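Local coordinates for leucine aminopeptidase 2 (Saccharomyces cerevisiae, PDB 2XQ0), which acts as a zinc-dependent aminopeptidase that preferentially cleaves di- and tripeptides, and has low epoxide hydrolase activity toward leukotriene A4 in vitro, at residues Q198-P203 / F421-L426; S215-G220 / F230-C235; T327-R332 / P342-S347; D360-P365 / A384-P389; K392-L397 / P464-A469. All blocks are in the same frame, centred on the assembly; numbering follows the deposited sequence.

Interactions 3, 4 and 5 belong to the helical core round the zinc site: 3 and 5 touch, their centres 9 Å apart, while 4 and 5 share helix 388-403, which carries Y390. Interactions 3 and 4 both draw on helix 341-360, though their nearest atoms stay about 6 Å apart. Interaction 1 lies 25 to 30 Å from the others, centre to centre, and ties the N-terminal domain to the peptidase domain. Interaction 2 packs a helix on an edge strand, about 37 Å from interaction 4 between centres and across the chain's middle. Along the chain, interaction 1 encloses 2, 3 and 4, whereas interaction 5 crosses it; interactions 3 to 5 lie nearer the zinc site.

Interaction 1. Residues Q198-P203 / F421-L426; sequences QKVPIP and FAKKSL
K423 passes its aliphatic chain obliquely across the CD corner of the P201 ring. The touching atoms are methylenes: CD of K423 stands 4.0 Å from CD of P201, and K423 CG sits 4.1 Å from that same P201 carbon. V200 lends a looser flank, its CG1 4.4 Å from K423 CG. The lysine reaches them because CG lies anti to its own carbonyl carbon (chi1 -62°) and the chain then runs extended to NZ. K423 occupies the third position of a type II beta turn, F421 to K424, closed by a bond of 2.9 Å from K424 N to F421 O; its positive phi of 74° belongs to that position. On the facing side the chain turns a corner at V200. There Q198 folds back so that its OE1 accepts from V200 N at 3.2 Å, in the carbonyl plane and on a lone pair, which braces the bend just before P201. The amide's NE2 is held by N280 OD1 and S180 O. The contact thus joins the N-terminal beta domain to the turn leading into strand 424-426 of the peptidase domain, where S425 OG bonds to P161 O. With no hydrogen bond linking the two segments and only methylene and methyl carbons touching, the contact is nondirectional van der Waals packing at the surface, and its hold should depend little on exact angles.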
# COMPACT_ATOMS: atom_id res chain seq x y z
N GLN A 198 -18.01 6.11 11.41
CA GLN A 198 -17.79 5.58 10.07
C GLN A 198 -19.10 4.93 9.68
O GLN A 198 -19.40 3.84 10.14
CB GLN A 198 -16.65 4.56 10.01
CG GLN A 198 -16.41 4.00 8.59
CD GLN A 198 -16.37 5.11 7.54
OE1 GLN A 198 -17.36 5.37 6.86
NE2 GLN A 198 -15.23 5.79 7.43
N LYS A 199 -19.91 5.63 8.88
CA LYS A 199 -21.26 5.15 8.60
C LYS A 199 -21.33 4.16 7.42
O LYS A 199 -22.37 3.53 7.21
CB LYS A 199 -22.25 6.31 8.42
CG LYS A 199 -22.32 7.23 9.64
CD LYS A 199 -23.67 7.95 9.76
CE LYS A 199 -23.72 9.21 8.93
NZ LYS A 199 -24.89 10.08 9.31
N VAL A 200 -20.24 4.03 6.67
CA VAL A 200 -20.14 3.00 5.62
C VAL A 200 -19.45 1.79 6.24
O VAL A 200 -18.42 1.96 6.88
CB VAL A 200 -19.26 3.50 4.44
CG1 VAL A 200 -19.07 2.39 3.41
CG2 VAL A 200 -19.84 4.75 3.83
N PRO A 201 -20.03 0.57 6.09
CA PRO A 201 -19.40 -0.57 6.77
C PRO A 201 -17.98 -0.82 6.25
O PRO A 201 -17.76 -0.73 5.04
CB PRO A 201 -20.31 -1.76 6.40
CG PRO A 201 -21.58 -1.18 5.94
CD PRO A 201 -21.29 0.21 5.43
N ILE A 202 -17.05 -1.12 7.14
CA ILE A 202 -15.66 -1.37 6.74
C ILE A 202 -15.05 -2.60 7.44
O ILE A 202 -15.50 -2.99 8.51
CB ILE A 202 -14.76 -0.12 6.95
CG1 ILE A 202 -14.74 0.36 8.42
CG2 ILE A 202 -15.19 1.03 6.01
CD1 ILE A 202 -13.54 1.29 8.75
N PRO A 203 -14.06 -3.25 6.79
CA PRO A 203 -13.28 -4.33 7.43
C PRO A 203 -12.33 -3.74 8.48
O PRO A 203 -11.95 -2.57 8.39
CB PRO A 203 -12.49 -4.93 6.26
CG PRO A 203 -12.35 -3.82 5.28
CD PRO A 203 -13.60 -2.97 5.42
N PHE A 421 -21.48 -4.92 -5.73
CA PHE A 421 -20.78 -5.37 -4.53
C PHE A 421 -20.54 -4.27 -3.52
O PHE A 421 -19.82 -4.47 -2.55
CB PHE A 421 -19.48 -6.08 -4.91
CG PHE A 421 -19.70 -7.37 -5.64
CD1 PHE A 421 -20.12 -8.50 -4.96
CD2 PHE A 421 -19.56 -7.43 -7.02
CE1 PHE A 421 -20.37 -9.69 -5.64
CE2 PHE A 421 -19.80 -8.62 -7.71
CZ PHE A 421 -20.20 -9.74 -7.02
N ALA A 422 -21.17 -3.11 -3.72
CA ALA A 422 -20.95 -2.02 -2.77
C ALA A 422 -21.26 -2.48 -1.35
O ALA A 422 -22.32 -3.06 -1.09
CB ALA A 422 -21.79 -0.78 -3.14
N LYS A 423 -20.32 -2.25 -0.45
CA LYS A 423 -20.50 -2.56 0.97
C LYS A 423 -20.43 -4.04 1.29
O LYS A 423 -20.80 -4.45 2.40
CB LYS A 423 -21.79 -1.94 1.50
CG LYS A 423 -21.79 -0.41 1.42
CD LYS A 423 -23.13 0.19 1.83
CE LYS A 423 -23.10 1.71 1.69
NZ LYS A 423 -24.26 2.37 2.36
N LYS A 424 -19.92 -4.83 0.35
CA LYS A 424 -19.84 -6.27 0.51
C LYS A 424 -18.43 -6.74 0.22
O LYS A 424 -17.55 -5.94 -0.13
CB LYS A 424 -20.84 -6.97 -0.42
CG LYS A 424 -22.31 -6.60 -0.16
CD LYS A 424 -23.21 -7.15 -1.23
CE LYS A 424 -24.66 -6.84 -0.94
NZ LYS A 424 -25.59 -7.71 -1.72
N SER A 425 -18.20 -8.03 0.39
CA SER A 425 -16.90 -8.63 0.12
C SER A 425 -17.09 -9.74 -0.90
O SER A 425 -18.19 -10.29 -1.02
CB SER A 425 -16.30 -9.19 1.41
OG SER A 425 -16.11 -8.13 2.35
N LEU A 426 -16.04 -10.09 -1.64
CA LEU A 426 -16.22 -11.11 -2.67
C LEU A 426 -14.94 -11.83 -3.05
O LEU A 426 -13.83 -11.41 -2.67
CB LEU A 426 -16.83 -10.52 -3.93
CG LEU A 426 -15.82 -9.93 -4.92
CD1 LEU A 426 -16.45 -9.73 -6.27
CD2 LEU A 426 -15.26 -8.61 -4.40

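Interaction 2. Residues S215-G220 / F230-C235; sequences SSAPIG and FRLKDC
L232 carries the apolar part of the contact, spreading its two methyls over the strand S215-G220. CD1 lies 3.8 Å from CB of A217 and 3.7 Å from the backbone carbon C of S216, so one methyl rests partly on the peptide unit itself. The other branch, CD2, comes within 3.8 Å of S215 OG, a packing contact rather than a bond. CG of the leucine is anti to its backbone N (chi1 179°), which sends the fork down from the helix onto the strand. Helix and strand run nearly parallel here, their short axes 15° apart and 8.4 Å at closest approach. Strand 215-220 is the edge of a five-stranded mixed sheet and pairs with 223-227, after which helix 229-239 folds back over the sheet; with helix 243-253 it forms the connection of a beta-alpha-beta crossover to the parallel strand 264-266. A classic beta bulge, I219 and G220 facing S223, interrupts the edge strand at its end. Polar links bypass L232: P218 O accepts from Q236 NE2 one turn further along the helix, and Q236 OE1 is bonded to K233 NZ. Within the helical segment, F230 CZ lies 3.5 Å above the guanidinium plane of R231, over its centre. R231 NH1 forms a salt bridge with D269 OD1.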
# COMPACT_ATOMS: atom_id res chain seq x y z
N SER A 215 -1.76 19.63 13.07
CA SER A 215 -2.60 20.73 12.64
C SER A 215 -3.15 20.34 11.28
O SER A 215 -2.83 19.27 10.77
CB SER A 215 -1.81 22.04 12.60
OG SER A 215 -0.48 21.85 12.17
N SER A 216 -4.01 21.18 10.73
CA SER A 216 -4.69 20.86 9.49
C SER A 216 -4.93 22.11 8.64
O SER A 216 -4.94 23.24 9.15
CB SER A 216 -6.02 20.19 9.79
OG SER A 216 -6.91 21.13 10.35
N ALA A 217 -5.14 21.89 7.34
CA ALA A 217 -5.34 22.97 6.37
C ALA A 217 -6.16 22.45 5.19
O ALA A 217 -6.00 21.31 4.76
CB ALA A 217 -4.00 23.49 5.88
N PRO A 218 -7.06 23.29 4.67
CA PRO A 218 -7.88 22.82 3.55
C PRO A 218 -7.09 22.61 2.26
O PRO A 218 -6.26 23.44 1.90
CB PRO A 218 -8.89 23.94 3.36
CG PRO A 218 -8.17 25.20 3.91
CD PRO A 218 -7.39 24.66 5.08
N ILE A 219 -7.34 21.51 1.56
CA ILE A 219 -6.73 21.31 0.25
C ILE A 219 -7.77 21.18 -0.85
O ILE A 219 -7.43 20.92 -1.99
CB ILE A 219 -5.81 20.07 0.23
CG1 ILE A 219 -6.51 18.85 0.85
CG2 ILE A 219 -4.52 20.38 0.96
CD1 ILE A 219 -5.67 17.58 0.84
N GLY A 220 -9.03 21.36 -0.49
CA GLY A 220 -10.10 21.32 -1.47
C GLY A 220 -11.44 21.48 -0.77
O GLY A 220 -11.48 21.50 0.45
N PHE A 230 5.21 22.15 11.27
CA PHE A 230 6.37 22.64 10.53
C PHE A 230 6.25 22.36 9.03
O PHE A 230 6.83 23.07 8.20
CB PHE A 230 7.68 22.08 11.09
CG PHE A 230 7.99 20.68 10.64
CD1 PHE A 230 8.73 20.47 9.48
CD2 PHE A 230 7.55 19.59 11.36
CE1 PHE A 230 9.02 19.18 9.05
CE2 PHE A 230 7.84 18.29 10.94
CZ PHE A 230 8.57 18.09 9.79
N ARG A 231 5.48 21.33 8.70
CA ARG A 231 5.37 20.86 7.32
C ARG A 231 4.01 21.20 6.71
O ARG A 231 3.76 20.94 5.53
CB ARG A 231 5.58 19.34 7.31
CG ARG A 231 5.44 18.69 5.95
CD ARG A 231 6.40 17.53 5.83
NE ARG A 231 6.25 16.59 6.93
CZ ARG A 231 7.23 15.83 7.39
NH1 ARG A 231 8.44 15.90 6.84
NH2 ARG A 231 7.01 14.99 8.39
N LEU A 232 3.13 21.78 7.52
CA LEU A 232 1.73 21.98 7.12
C LEU A 232 1.54 22.75 5.82
O LEU A 232 0.85 22.29 4.91
CB LEU A 232 0.94 22.64 8.26
CG LEU A 232 -0.53 22.91 7.93
CD1 LEU A 232 -1.32 21.61 7.87
CD2 LEU A 232 -1.13 23.86 8.96
N LYS A 233 2.17 23.91 5.69
CA LYS A 233 1.97 24.69 4.48
C LYS A 233 2.61 24.04 3.25
O LYS A 233 2.08 24.14 2.16
CB LYS A 233 2.44 26.14 4.67
CG LYS A 233 1.57 26.90 5.64
CD LYS A 233 0.18 27.19 5.06
CE LYS A 233 -0.87 27.36 6.16
NZ LYS A 233 -2.18 27.79 5.57
N ASP A 234 3.73 23.35 3.42
CA ASP A 234 4.31 22.64 2.29
C ASP A 234 3.34 21.57 1.78
O ASP A 234 3.19 21.37 0.57
CB ASP A 234 5.64 21.97 2.67
CG ASP A 234 6.77 22.97 2.86
OD1 ASP A 234 6.71 24.07 2.29
OD2 ASP A 234 7.74 22.64 3.59
N CYS A 235 2.70 20.87 2.71
CA CYS A 235 1.77 19.80 2.34
C CYS A 235 0.56 20.39 1.64
O CYS A 235 0.09 19.87 0.65
CB CYS A 235 1.32 19.05 3.59
SG CYS A 235 2.62 18.04 4.30

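Interaction 3. Residues T327-R332 / P342-S347; sequences TVYLER and PTRHFS
R332 and R344 bring helices T327-R332 and P342-S347 closest, their CA atoms 5.3 Å apart, although the two short axes approach only to 10.5 Å and run roughly antiparallel at 149°. Near this point the backbone carbonyl of R332 meets the second arginine's chain: R332 O lies 3.2 Å from R344 CD. R332 itself reaches across to segment 342-347, extended from CG to NE, and its NE donates to S347 OG at 2.8 Å. That bond is bent, 136° at the hydrogen, with the hydroxyl oxygen tilted 29° from the guanidinium plane. S347 O lies 3.1 Å above one face of the same group and V328 CG1 meets the opposite one, both toward the rim. A water donates to S347 O at 2.8 Å and weakly accepts from R332 NH2, tying the same two residues a second time. R344 bends at chi3 and turns an edge of its guanidinium to Y329, with NH1 4.1 Å from CE1 and the two planes nearly perpendicular. E401 binds both R344 NH2 and Y329 OH, while E341 takes R344 NE. Further round, R332 forms a salt bridge to E391 and a cation-pi contact with F394, both on helix 388-403. Helix 297-311 lies beside helix 321-339, where E331 OE1 bonds to ND1 of the zinc ligand H301, a second-shell tie in the catalytic core.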
# COMPACT_ATOMS: atom_id res chain seq x y z
N THR A 327 -7.38 -1.37 -8.15
CA THR A 327 -6.86 -0.04 -7.76
C THR A 327 -5.83 0.48 -8.76
O THR A 327 -5.90 1.62 -9.18
CB THR A 327 -6.29 -0.03 -6.34
OG1 THR A 327 -7.34 -0.42 -5.43
CG2 THR A 327 -5.74 1.36 -5.95
N VAL A 328 -4.86 -0.36 -9.13
CA VAL A 328 -3.82 0.06 -10.06
C VAL A 328 -4.47 0.38 -11.40
O VAL A 328 -4.10 1.36 -12.06
CB VAL A 328 -2.69 -1.03 -10.20
CG1 VAL A 328 -1.68 -0.63 -11.30
CG2 VAL A 328 -1.94 -1.24 -8.87
N TYR A 329 -5.45 -0.44 -11.80
CA TYR A 329 -6.20 -0.19 -13.04
C TYR A 329 -6.92 1.16 -12.97
O TYR A 329 -6.74 2.03 -13.85
CB TYR A 329 -7.19 -1.35 -13.36
CG TYR A 329 -8.03 -1.02 -14.58
CD1 TYR A 329 -7.53 -1.21 -15.86
CD2 TYR A 329 -9.29 -0.47 -14.44
CE1 TYR A 329 -8.27 -0.87 -16.98
CE2 TYR A 329 -10.02 -0.12 -15.53
CZ TYR A 329 -9.51 -0.31 -16.80
OH TYR A 329 -10.25 0.05 -17.89
N LEU A 330 -7.69 1.35 -11.92
CA LEU A 330 -8.41 2.61 -11.75
C LEU A 330 -7.50 3.85 -11.64
O LEU A 330 -7.76 4.85 -12.27
CB LEU A 330 -9.36 2.54 -10.55
CG LEU A 330 -10.51 1.55 -10.75
CD1 LEU A 330 -11.30 1.34 -9.44
CD2 LEU A 330 -11.44 2.00 -11.90
N GLU A 331 -6.43 3.74 -10.86
CA GLU A 331 -5.42 4.79 -10.72
C GLU A 331 -4.92 5.23 -12.09
O GLU A 331 -4.86 6.42 -12.39
CB GLU A 331 -4.24 4.22 -9.92
CG GLU A 331 -2.97 5.08 -9.84
CD GLU A 331 -1.78 4.31 -9.26
OE1 GLU A 331 -1.94 3.11 -8.88
OE2 GLU A 331 -0.68 4.90 -9.17
N ARG A 332 -4.55 4.26 -12.92
CA ARG A 332 -4.06 4.54 -14.26
C ARG A 332 -5.13 5.11 -15.19
O ARG A 332 -4.82 5.90 -16.06
CB ARG A 332 -3.30 3.36 -14.84
CG ARG A 332 -2.00 3.11 -14.07
CD ARG A 332 -1.22 1.94 -14.58
NE ARG A 332 -0.02 1.79 -13.77
CZ ARG A 332 0.60 0.64 -13.53
NH1 ARG A 332 0.14 -0.49 -14.06
NH2 ARG A 332 1.67 0.62 -12.76
N PRO A 342 -0.64 8.36 -23.40
CA PRO A 342 0.79 8.08 -23.27
C PRO A 342 1.27 8.04 -21.82
O PRO A 342 2.18 7.27 -21.49
CB PRO A 342 1.44 9.24 -24.02
CG PRO A 342 0.43 9.61 -25.05
CD PRO A 342 -0.89 9.48 -24.34
N THR A 343 0.67 8.87 -20.98
CA THR A 343 0.98 8.89 -19.55
C THR A 343 0.50 7.61 -18.86
O THR A 343 1.26 7.00 -18.09
CB THR A 343 0.37 10.14 -18.88
OG1 THR A 343 0.93 11.31 -19.48
CG2 THR A 343 0.69 10.18 -17.39
N ARG A 344 -0.73 7.18 -19.14
CA ARG A 344 -1.22 5.93 -18.56
C ARG A 344 -0.30 4.77 -18.95
O ARG A 344 0.07 3.94 -18.12
CB ARG A 344 -2.66 5.62 -19.01
CG ARG A 344 -3.08 4.18 -18.66
CD ARG A 344 -4.60 4.00 -18.65
NE ARG A 344 -5.14 3.76 -19.99
CZ ARG A 344 -5.93 2.73 -20.28
NH1 ARG A 344 -6.26 1.86 -19.33
NH2 ARG A 344 -6.39 2.56 -21.51
N HIS A 345 0.05 4.72 -20.23
CA HIS A 345 0.88 3.64 -20.74
C HIS A 345 2.29 3.68 -20.17
O HIS A 345 2.89 2.65 -19.91
CB HIS A 345 0.90 3.69 -22.27
CG HIS A 345 -0.36 3.18 -22.89
ND1 HIS A 345 -0.38 2.11 -23.76
CD2 HIS A 345 -1.65 3.55 -22.73
CE1 HIS A 345 -1.62 1.87 -24.14
NE2 HIS A 345 -2.41 2.73 -23.52
N PHE A 346 2.84 4.88 -20.00
CA PHE A 346 4.16 5.01 -19.37
C PHE A 346 4.12 4.40 -17.97
O PHE A 346 5.01 3.67 -17.55
CB PHE A 346 4.59 6.48 -19.30
CG PHE A 346 5.93 6.69 -18.65
CD1 PHE A 346 7.11 6.35 -19.31
CD2 PHE A 346 6.02 7.20 -17.37
CE1 PHE A 346 8.34 6.53 -18.70
CE2 PHE A 346 7.25 7.39 -16.76
CZ PHE A 346 8.41 7.06 -17.42
N SER A 347 3.08 4.71 -17.23
CA SER A 347 2.96 4.17 -15.87
C SER A 347 2.90 2.62 -15.92
O SER A 347 3.52 1.94 -15.09
CB SER A 347 1.73 4.79 -15.18
OG SER A 347 1.43 4.13 -13.96
O HOH W 1 4.09 2.76 -12.49

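Interaction 4. Residues D360-P365 / A384-P389; sequences DSMKDP and AFSTVP
M362 and S386 are the closest pair across two loops, yet their CA atoms stay 9.0 Å apart, so the contact is made by side chains. M362 spans the gap with a chain extended beyond CG, though its first torsion of -98° departs from a staggered value. Its terminal methyl does all the touching: CE comes 3.5 Å from S386 OG and 3.6 Å from S386 CB, and on V388 it meets the methyl CG2 at 3.9 Å. The methyl thus packs on the serine and on the valine branch at once. S386 OG, placed between its own backbone N and carbonyl carbon (chi1 69°), also accepts from V388 N at 3.0 Å with an angle of 157° at the hydrogen. This bond from the second residue onward is an ST turn, and it caps the approach to helix 388-403, the helix that carries the proton donor Y390; the side chains of S386 and Y390 are about 6 Å apart. F385, the residue before S386, touches the bound bestatin and meets the ring of F320. The facing loop joins helix 341-360 to the short helix 365-368, whose N-cap is D364, with a weak bond from R367 N to D364 OD1. M362 also packs on F368 of that short helix, and V388 on L355 and I359 of helix 341-360, while S358 OG accepts a weak hydrogen bond from T387 N next to the capping serine.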
# COMPACT_ATOMS: atom_id res chain seq x y z
N ASP A 360 11.43 -12.12 -10.69
CA ASP A 360 12.83 -12.54 -10.81
C ASP A 360 13.51 -12.65 -9.44
O ASP A 360 14.40 -13.48 -9.24
CB ASP A 360 13.64 -11.57 -11.69
CG ASP A 360 13.32 -11.72 -13.16
OD1 ASP A 360 12.48 -12.58 -13.51
OD2 ASP A 360 13.90 -10.97 -13.99
N SER A 361 13.11 -11.81 -8.50
CA SER A 361 13.74 -11.78 -7.19
C SER A 361 13.06 -12.76 -6.25
O SER A 361 13.44 -12.90 -5.09
CB SER A 361 13.65 -10.37 -6.60
OG SER A 361 12.44 -10.20 -5.88
N MET A 362 12.07 -13.46 -6.77
CA MET A 362 11.23 -14.29 -5.91
C MET A 362 11.88 -15.57 -5.40
O MET A 362 12.56 -16.30 -6.10
CB MET A 362 9.91 -14.63 -6.60
CG MET A 362 8.78 -13.73 -6.15
SD MET A 362 7.20 -14.36 -6.67
CE MET A 362 6.14 -12.99 -6.19
N LYS A 363 11.64 -15.77 -4.11
CA LYS A 363 11.85 -17.01 -3.39
C LYS A 363 11.31 -18.26 -4.12
O LYS A 363 12.06 -19.11 -4.61
CB LYS A 363 11.06 -16.85 -2.10
CG LYS A 363 9.68 -16.24 -2.41
CD LYS A 363 9.08 -15.53 -1.23
CE LYS A 363 7.76 -14.89 -1.63
NZ LYS A 363 7.95 -14.00 -2.80
N ASP A 364 9.98 -18.34 -4.15
CA ASP A 364 9.24 -19.50 -4.61
C ASP A 364 8.26 -18.98 -5.65
O ASP A 364 7.06 -18.92 -5.38
CB ASP A 364 8.48 -20.08 -3.41
CG ASP A 364 7.73 -21.36 -3.73
OD1 ASP A 364 7.71 -21.77 -4.91
OD2 ASP A 364 7.17 -21.96 -2.78
N PRO A 365 8.77 -18.58 -6.83
CA PRO A 365 7.89 -17.97 -7.84
C PRO A 365 6.77 -18.91 -8.29
O PRO A 365 5.68 -18.42 -8.59
CB PRO A 365 8.85 -17.66 -9.00
CG PRO A 365 10.03 -18.56 -8.78
CD PRO A 365 10.17 -18.68 -7.30
N ALA A 384 2.71 -13.33 0.75
CA ALA A 384 2.09 -13.37 -0.57
C ALA A 384 1.98 -11.99 -1.18
O ALA A 384 1.53 -11.85 -2.32
CB ALA A 384 0.73 -14.00 -0.49
N PHE A 385 2.35 -10.96 -0.43
CA PHE A 385 2.31 -9.62 -0.99
C PHE A 385 3.58 -9.38 -1.79
O PHE A 385 4.71 -9.62 -1.34
CB PHE A 385 2.08 -8.55 0.09
CG PHE A 385 0.80 -8.75 0.86
CD1 PHE A 385 -0.34 -9.21 0.21
CD2 PHE A 385 0.73 -8.49 2.21
CE1 PHE A 385 -1.53 -9.40 0.91
CE2 PHE A 385 -0.45 -8.68 2.91
CZ PHE A 385 -1.58 -9.13 2.26
N SER A 386 3.38 -8.97 -3.03
CA SER A 386 4.46 -8.69 -3.94
C SER A 386 3.84 -7.77 -4.96
O SER A 386 2.72 -7.32 -4.79
CB SER A 386 4.91 -9.97 -4.64
OG SER A 386 3.91 -10.43 -5.53
N THR A 387 4.56 -7.54 -6.04
CA THR A 387 4.03 -6.75 -7.13
C THR A 387 2.98 -7.49 -7.97
O THR A 387 2.22 -6.88 -8.71
CB THR A 387 5.17 -6.28 -8.02
OG1 THR A 387 6.17 -5.64 -7.21
CG2 THR A 387 4.65 -5.32 -9.07
N VAL A 388 2.92 -8.82 -7.83
CA VAL A 388 2.01 -9.62 -8.67
C VAL A 388 0.53 -9.22 -8.61
O VAL A 388 -0.10 -9.02 -9.65
CB VAL A 388 2.17 -11.13 -8.37
CG1 VAL A 388 1.09 -11.94 -9.10
CG2 VAL A 388 3.56 -11.58 -8.79
N PRO A 389 -0.05 -9.08 -7.40
CA PRO A 389 -1.48 -8.72 -7.41
C PRO A 389 -1.72 -7.36 -8.06
O PRO A 389 -2.76 -7.15 -8.70
CB PRO A 389 -1.87 -8.69 -5.92
CG PRO A 389 -0.55 -8.71 -5.15
CD PRO A 389 0.41 -9.47 -6.06

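Interaction 5. Residues K392-L397 / P464-A469; sequences KGFNLL and PHFITA
Helix 388-403, the one bearing the catalytic proton donor Y390, packs here through F394 and N395 against P464 and F466 of the loop before helix 469-484. CZ of F466 approaches F394 at its ring edge, near the plane, 4.1 Å from CE2; the two side chains slide past each other in opposite directions, without stacking. N395 points its OD1 at the same loop. That oxygen lies 3.4 Å from P464 CG and 3.6 Å from F466 CZ, reaching the phenyl ring at its edge and near its plane, with amide and ring turned 45° against each other. The edge C-H is the positively polarised part of an aromatic ring, so this approach is probably mildly attractive. The amide's ND2 is bonded to E391 O, one turn back, which fixes the group's rotation. P464 CB in turn sits 4.0 Å above one face of F466, while A348 and L349 of helix 341-360 also touch that residue. F394 packs on A348 too, and on V328. Such a cluster, F466 CZ meeting the edge of F394 beside a proline, is plain core packing, here joining the helical part of the M1 peptidase domain to the loop that leads into the C-terminal helices.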
# COMPACT_ATOMS: atom_id res chain seq x y z
N LYS A 392 0.08 -7.93 -12.28
CA LYS A 392 -0.59 -8.99 -13.04
C LYS A 392 -2.09 -8.71 -12.96
O LYS A 392 -2.82 -8.92 -13.92
CB LYS A 392 -0.22 -10.39 -12.50
CG LYS A 392 -0.68 -11.53 -13.42
CD LYS A 392 -0.39 -12.94 -12.89
CE LYS A 392 1.00 -13.44 -13.28
NZ LYS A 392 1.14 -14.96 -13.15
N GLY A 393 -2.54 -8.22 -11.80
CA GLY A 393 -3.93 -7.84 -11.63
C GLY A 393 -4.34 -6.77 -12.62
O GLY A 393 -5.30 -6.94 -13.37
N PHE A 394 -3.61 -5.67 -12.61
CA PHE A 394 -3.80 -4.61 -13.60
C PHE A 394 -3.78 -5.13 -15.04
O PHE A 394 -4.63 -4.77 -15.85
CB PHE A 394 -2.72 -3.54 -13.46
CG PHE A 394 -2.56 -2.72 -14.70
CD1 PHE A 394 -3.45 -1.70 -14.99
CD2 PHE A 394 -1.56 -3.01 -15.61
CE1 PHE A 394 -3.33 -0.96 -16.14
CE2 PHE A 394 -1.44 -2.27 -16.77
CZ PHE A 394 -2.32 -1.24 -17.04
N ASN A 395 -2.80 -5.97 -15.37
CA ASN A 395 -2.72 -6.46 -16.74
C ASN A 395 -3.86 -7.36 -17.19
O ASN A 395 -4.24 -7.34 -18.37
CB ASN A 395 -1.37 -7.13 -17.00
CG ASN A 395 -0.30 -6.11 -17.37
OD1 ASN A 395 -0.35 -5.53 -18.45
ND2 ASN A 395 0.62 -5.84 -16.45
N LEU A 396 -4.43 -8.12 -16.27
CA LEU A 396 -5.63 -8.88 -16.63
C LEU A 396 -6.77 -7.93 -16.95
O LEU A 396 -7.49 -8.10 -17.94
CB LEU A 396 -6.01 -9.86 -15.51
CG LEU A 396 -7.37 -10.52 -15.66
CD1 LEU A 396 -7.47 -11.18 -17.02
CD2 LEU A 396 -7.61 -11.51 -14.53
N LEU A 397 -6.93 -6.88 -16.14
CA LEU A 397 -8.02 -5.92 -16.38
C LEU A 397 -7.83 -5.09 -17.66
O LEU A 397 -8.79 -4.76 -18.36
CB LEU A 397 -8.19 -5.00 -15.18
CG LEU A 397 -8.61 -5.76 -13.91
CD1 LEU A 397 -8.57 -4.85 -12.70
CD2 LEU A 397 -9.99 -6.36 -14.11
N PRO A 464 1.60 -6.87 -23.06
CA PRO A 464 0.79 -6.02 -23.93
C PRO A 464 1.64 -5.06 -24.76
O PRO A 464 2.84 -4.95 -24.53
CB PRO A 464 -0.08 -5.24 -22.95
CG PRO A 464 0.73 -5.21 -21.68
CD PRO A 464 1.57 -6.45 -21.64
N HIS A 465 1.02 -4.37 -25.70
CA HIS A 465 1.73 -3.42 -26.55
C HIS A 465 1.50 -1.99 -26.07
O HIS A 465 0.67 -1.27 -26.62
CB HIS A 465 1.31 -3.57 -28.01
CG HIS A 465 1.52 -4.95 -28.55
ND1 HIS A 465 0.54 -5.92 -28.51
CD2 HIS A 465 2.60 -5.53 -29.13
CE1 HIS A 465 1.00 -7.04 -29.05
NE2 HIS A 465 2.25 -6.82 -29.43
N PHE A 466 2.24 -1.60 -25.05
CA PHE A 466 2.11 -0.26 -24.47
C PHE A 466 2.67 0.81 -25.39
O PHE A 466 3.66 0.62 -26.09
CB PHE A 466 2.80 -0.18 -23.12
CG PHE A 466 2.15 -1.02 -22.06
CD1 PHE A 466 0.78 -0.93 -21.85
CD2 PHE A 466 2.90 -1.88 -21.28
CE1 PHE A 466 0.17 -1.70 -20.89
CE2 PHE A 466 2.29 -2.64 -20.31
CZ PHE A 466 0.92 -2.55 -20.11
N ILE A 467 2.00 1.96 -25.38
CA ILE A 467 2.53 3.14 -26.08
C ILE A 467 3.82 3.54 -25.37
O ILE A 467 3.82 3.79 -24.16
CB ILE A 467 1.50 4.28 -26.04
CG1 ILE A 467 0.22 3.87 -26.79
CG2 ILE A 467 2.10 5.59 -26.59
CD1 ILE A 467 -0.97 4.76 -26.48
N THR A 468 4.93 3.55 -26.09
CA THR A 468 6.23 3.77 -25.43
C THR A 468 6.75 5.18 -25.64
O THR A 468 7.89 5.47 -25.29
CB THR A 468 7.31 2.81 -25.94
OG1 THR A 468 7.63 3.14 -27.30
CG2 THR A 468 6.83 1.36 -25.85
N ALA A 469 5.91 6.05 -26.19
CA ALA A 469 6.31 7.42 -26.50
C ALA A 469 7.11 8.14 -25.40
O ALA A 469 8.18 8.67 -25.66
CB ALA A 469 5.10 8.25 -26.89